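Local coordinates for variant surface glycoprotein MITAT 1.1 (Trypanosoma brucei brucei, PDB 5LY9), which forms a coat on the parasite surface, and expression of a series of antigenically distinct versions lets the trypanosome evade the host immune response, at residues Ala1-Lys7 with Asn179-Thr185. Sequence-based numbering, arbitrary orientation.
Sequences AERTGLK and NTFQPTT
A hydrogen-bonded loop-to-loop contact joins the N-terminal residues Ala-1 to Lys-7 to residues 179-185, in the loop between strands 173-174 and 211-213. It lies at one end of the elongated A-type VSG N-terminal domain. Residues 1-7 run directly into helix 8-21. The terminal amine of Ala-1 gives a 2.7 Å bond from N to OD1 of Asn-179, in the carbonyl plane on a lone pair. The same N bonds O of Pro-183 from above its carbonyl plane, and Glu-226 OE2 is a further partner. Pro-183 O also accepts from Thr-4 OG1 at 2.7 Å, with this donor tilted only 19° from the plane. The Thr-4 hydroxyl sits between its own backbone N and carbonyl carbon (chi1 58°), where it also lies against Pro-183 CD. Gln-182 NE2 meets Thr-4 O at 2.9 Å in a nearly straight bond, with the carbonyl oxygen close to the plane of the amide. Its OE1 accepts from Ala-227 N, and a water links NE2 to Arg-3 N. At the N-cap of helix 8-21, Lys-7 N bonds Phe-181 O at 2.8 Å in a nearly straight bond (174°). The extended Lys-7 chain runs past the Phe-181 carbonyl, bringing NZ to Asn-179 O (2.8 Å) and Thr-180 O (3.1 Å). NZ lies nearly on the axis of the first carbonyl but above the plane of the second. Both ends of the N-terminal segment are thus tied to one loop. The carboxylate of Glu-226 and the accepting oxygens of Asn-179 and Pro-183 would be expected to stabilise a protonated terminal amine, while backbone carbonyls probably stabilise the Lys-7 ammonium.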
ATOM      1  N   ALA A   1      12.694  35.521  21.734  1.00 25.98           N
ATOM      2  CA  ALA A   1      14.117  35.716  22.098  1.00 25.64           C
ATOM      3  C   ALA A   1      14.889  34.443  21.719  1.00 26.47           C
ATOM      4  O   ALA A   1      14.329  33.344  21.654  1.00 26.02           O
ATOM      5  CB  ALA A   1      14.265  35.988  23.595  1.00 26.52           C
ATOM      6  N   GLU A   2      16.185  34.601  21.512  1.00 25.77           N
ATOM      7  CA  GLU A   2      17.074  33.434  21.382  1.00 25.37           C
ATOM      8  C   GLU A   2      16.889  32.483  22.536  1.00 24.71           C
ATOM      9  O   GLU A   2      16.707  32.907  23.693  1.00 25.18           O
ATOM     10  CB  GLU A   2      18.547  33.923  21.405  1.00 26.87           C
ATOM     11  CG  GLU A   2      19.571  32.851  21.028  1.00 27.55           C
ATOM     12  CD  GLU A   2      20.997  33.075  21.551  1.00 28.85           C
ATOM     13  OE1 GLU A   2      21.237  34.133  22.221  1.00 29.50           O
ATOM     14  OE2 GLU A   2      21.865  32.185  21.300  1.00 28.03           O
ATOM     15  N   ARG A   3      16.870  31.216  22.212  1.00 24.50           N
ATOM     16  CA  ARG A   3      16.885  30.132  23.153  1.00 24.01           C
ATOM     17  C   ARG A   3      15.774  30.031  24.252  1.00 23.85           C
ATOM     18  O   ARG A   3      15.969  29.285  25.218  1.00 25.22           O
ATOM     19  CB  ARG A   3      18.289  29.889  23.740  1.00 25.03           C
ATOM     20  CG  ARG A   3      18.942  30.878  24.689  1.00 26.05           C
ATOM     21  CD  ARG A   3      18.191  31.207  25.970  1.00 25.83           C
ATOM     22  NE  ARG A   3      19.016  32.124  26.819  1.00 27.87           N
ATOM     23  CZ  ARG A   3      19.086  33.431  26.648  1.00 28.08           C
ATOM     24  NH1 ARG A   3      18.354  34.071  25.735  1.00 28.81           N
ATOM     25  NH2 ARG A   3      19.889  34.151  27.453  1.00 29.17           N
ATOM     26  N   THR A   4      14.622  30.620  24.011  1.00 23.46           N
ATOM     27  CA  THR A   4      13.404  30.251  24.790  1.00 23.94           C
ATOM     28  C   THR A   4      12.652  29.146  24.068  1.00 24.28           C
ATOM     29  O   THR A   4      12.944  28.824  22.874  1.00 24.81           O
ATOM     30  CB  THR A   4      12.548  31.457  25.079  1.00 24.43           C
ATOM     31  OG1 THR A   4      12.176  32.084  23.838  1.00 24.63           O
ATOM     32  CG2 THR A   4      13.344  32.426  26.007  1.00 26.49           C
ATOM     33  N   GLY A   5      11.750  28.491  24.774  1.00 22.79           N
ATOM     34  CA  GLY A   5      10.979  27.456  24.190  1.00 24.12           C
ATOM     35  C   GLY A   5      10.067  27.841  23.050  1.00 23.87           C
ATOM     36  O   GLY A   5       9.778  28.981  22.781  1.00 23.08           O
ATOM     37  N   LEU A   6       9.581  26.824  22.398  1.00 23.21           N
ATOM     38  CA  LEU A   6       8.666  27.015  21.300  1.00 24.57           C
ATOM     39  C   LEU A   6       7.203  27.236  21.813  1.00 24.39           C
ATOM     40  O   LEU A   6       6.673  26.413  22.600  1.00 23.54           O
ATOM     41  CB  LEU A   6       8.740  25.766  20.455  1.00 24.34           C
ATOM     42  CG  LEU A   6       8.243  25.813  19.054  1.00 25.76           C
ATOM     43  CD1 LEU A   6       9.058  26.856  18.259  1.00 25.98           C
ATOM     44  CD2 LEU A   6       8.355  24.406  18.415  1.00 25.72           C
ATOM     45  N   LYS A   7       6.586  28.366  21.408  1.00 24.23           N
ATOM     46  CA  LYS A   7       5.186  28.647  21.777  1.00 24.85           C
ATOM     47  C   LYS A   7       4.226  27.618  21.185  1.00 24.32           C
ATOM     48  O   LYS A   7       4.502  27.091  20.089  1.00 23.66           O
ATOM     49  CB  LYS A   7       4.740  30.023  21.283  1.00 25.23           C
ATOM     50  CG  LYS A   7       5.509  31.196  21.889  1.00 27.41           C
ATOM     51  CD  LYS A   7       5.122  32.459  21.126  1.00 28.68           C
ATOM     52  CE  LYS A   7       5.614  33.744  21.739  1.00 29.67           C
ATOM     53  NZ  LYS A   7       5.063  34.920  21.020  1.00 30.02           N
ATOM     54  N   ASN A 179      10.368  37.825  19.112  1.00 26.95           N
ATOM     55  CA  ASN A 179       9.556  37.003  20.022  1.00 27.90           C
ATOM     56  C   ASN A 179       8.376  36.342  19.376  1.00 28.20           C
ATOM     57  O   ASN A 179       7.355  36.151  20.030  1.00 28.27           O
ATOM     58  CB  ASN A 179       9.172  37.761  21.295  1.00 28.37           C
ATOM     59  CG  ASN A 179      10.356  38.458  21.912  1.00 29.11           C
ATOM     60  OD1 ASN A 179      11.379  37.821  22.199  1.00 27.80           O
ATOM     61  ND2 ASN A 179      10.267  39.773  22.037  1.00 30.28           N
ATOM     62  N   THR A 180       8.514  35.953  18.111  1.00 27.96           N
ATOM     63  CA  THR A 180       7.336  35.529  17.355  1.00 28.49           C
ATOM     64  C   THR A 180       6.896  34.134  17.751  1.00 26.09           C
ATOM     65  O   THR A 180       5.748  33.933  18.171  1.00 26.50           O
ATOM     66  CB  THR A 180       7.606  35.538  15.833  1.00 29.35           C
ATOM     67  OG1 THR A 180       8.221  36.775  15.501  1.00 29.22           O
ATOM     68  CG2 THR A 180       6.231  35.312  15.045  1.00 29.70           C
ATOM     69  N   PHE A 181       7.792  33.168  17.616  1.00 24.67           N
ATOM     70  CA  PHE A 181       7.433  31.740  17.975  1.00 24.42           C
ATOM     71  C   PHE A 181       8.164  31.235  19.233  1.00 23.58           C
ATOM     72  O   PHE A 181       7.939  30.138  19.683  1.00 25.43           O
ATOM     73  CB  PHE A 181       7.644  30.842  16.764  1.00 23.88           C
ATOM     74  CG  PHE A 181       6.872  31.291  15.571  1.00 24.88           C
ATOM     75  CD1 PHE A 181       5.470  31.362  15.617  1.00 25.43           C
ATOM     76  CD2 PHE A 181       7.508  31.628  14.411  1.00 26.14           C
ATOM     77  CE1 PHE A 181       4.765  31.841  14.562  1.00 25.69           C
ATOM     78  CE2 PHE A 181       6.779  32.089  13.299  1.00 25.81           C
ATOM     79  CZ  PHE A 181       5.411  32.199  13.379  1.00 26.19           C
ATOM     80  N   GLN A 182       9.031  32.050  19.799  1.00 22.73           N
ATOM     81  CA  GLN A 182       9.790  31.806  21.018  1.00 23.06           C
ATOM     82  C   GLN A 182       9.621  33.113  21.829  1.00 24.40           C
ATOM     83  O   GLN A 182       9.851  34.195  21.296  1.00 24.60           O
ATOM     84  CB  GLN A 182      11.272  31.549  20.719  1.00 23.47           C
ATOM     85  CG  GLN A 182      11.517  30.179  20.108  1.00 23.22           C
ATOM     86  CD  GLN A 182      12.898  30.111  19.466  1.00 24.23           C
ATOM     87  OE1 GLN A 182      13.077  30.446  18.285  1.00 24.51           O
ATOM     88  NE2 GLN A 182      13.880  29.806  20.297  1.00 24.15           N
ATOM     89  N   PRO A 183       9.144  33.008  23.057  1.00 24.33           N
ATOM     90  CA  PRO A 183       8.816  34.234  23.805  1.00 25.86           C
ATOM     91  C   PRO A 183      10.039  34.992  24.318  1.00 26.35           C
ATOM     92  O   PRO A 183      11.218  34.556  24.165  1.00 25.38           O
ATOM     93  CB  PRO A 183       8.006  33.696  24.981  1.00 26.86           C
ATOM     94  CG  PRO A 183       8.595  32.349  25.251  1.00 26.66           C
ATOM     95  CD  PRO A 183       8.963  31.810  23.844  1.00 24.95           C
ATOM     96  N   THR A 184       9.764  36.118  24.991  1.00 26.75           N
ATOM     97  CA  THR A 184      10.816  36.841  25.660  1.00 26.85           C
ATOM     98  C   THR A 184      11.466  35.996  26.755  1.00 25.99           C
ATOM     99  O   THR A 184      10.885  35.024  27.239  1.00 24.06           O
ATOM    100  CB  THR A 184      10.248  38.124  26.290  1.00 30.17           C
ATOM    101  OG1 THR A 184       9.169  37.785  27.176  1.00 30.04           O
ATOM    102  CG2 THR A 184       9.650  39.009  25.220  1.00 33.26           C
ATOM    103  N   THR A 185      12.662  36.425  27.184  1.00 26.10           N
ATOM    104  CA  THR A 185      13.383  35.700  28.225  1.00 26.62           C
ATOM    105  C   THR A 185      12.585  35.850  29.534  1.00 25.41           C
ATOM    106  O   THR A 185      11.911  36.852  29.755  1.00 26.39           O
ATOM    107  CB  THR A 185      14.776  36.226  28.454  1.00 27.88           C
ATOM    108  OG1 THR A 185      14.659  37.630  28.585  1.00 28.91           O
ATOM    109  CG2 THR A 185      15.609  35.924  27.321  1.00 28.48           C
TER
HETATM  110  O   HOH W   1      16.868  30.361  19.354  1.00 23.17           O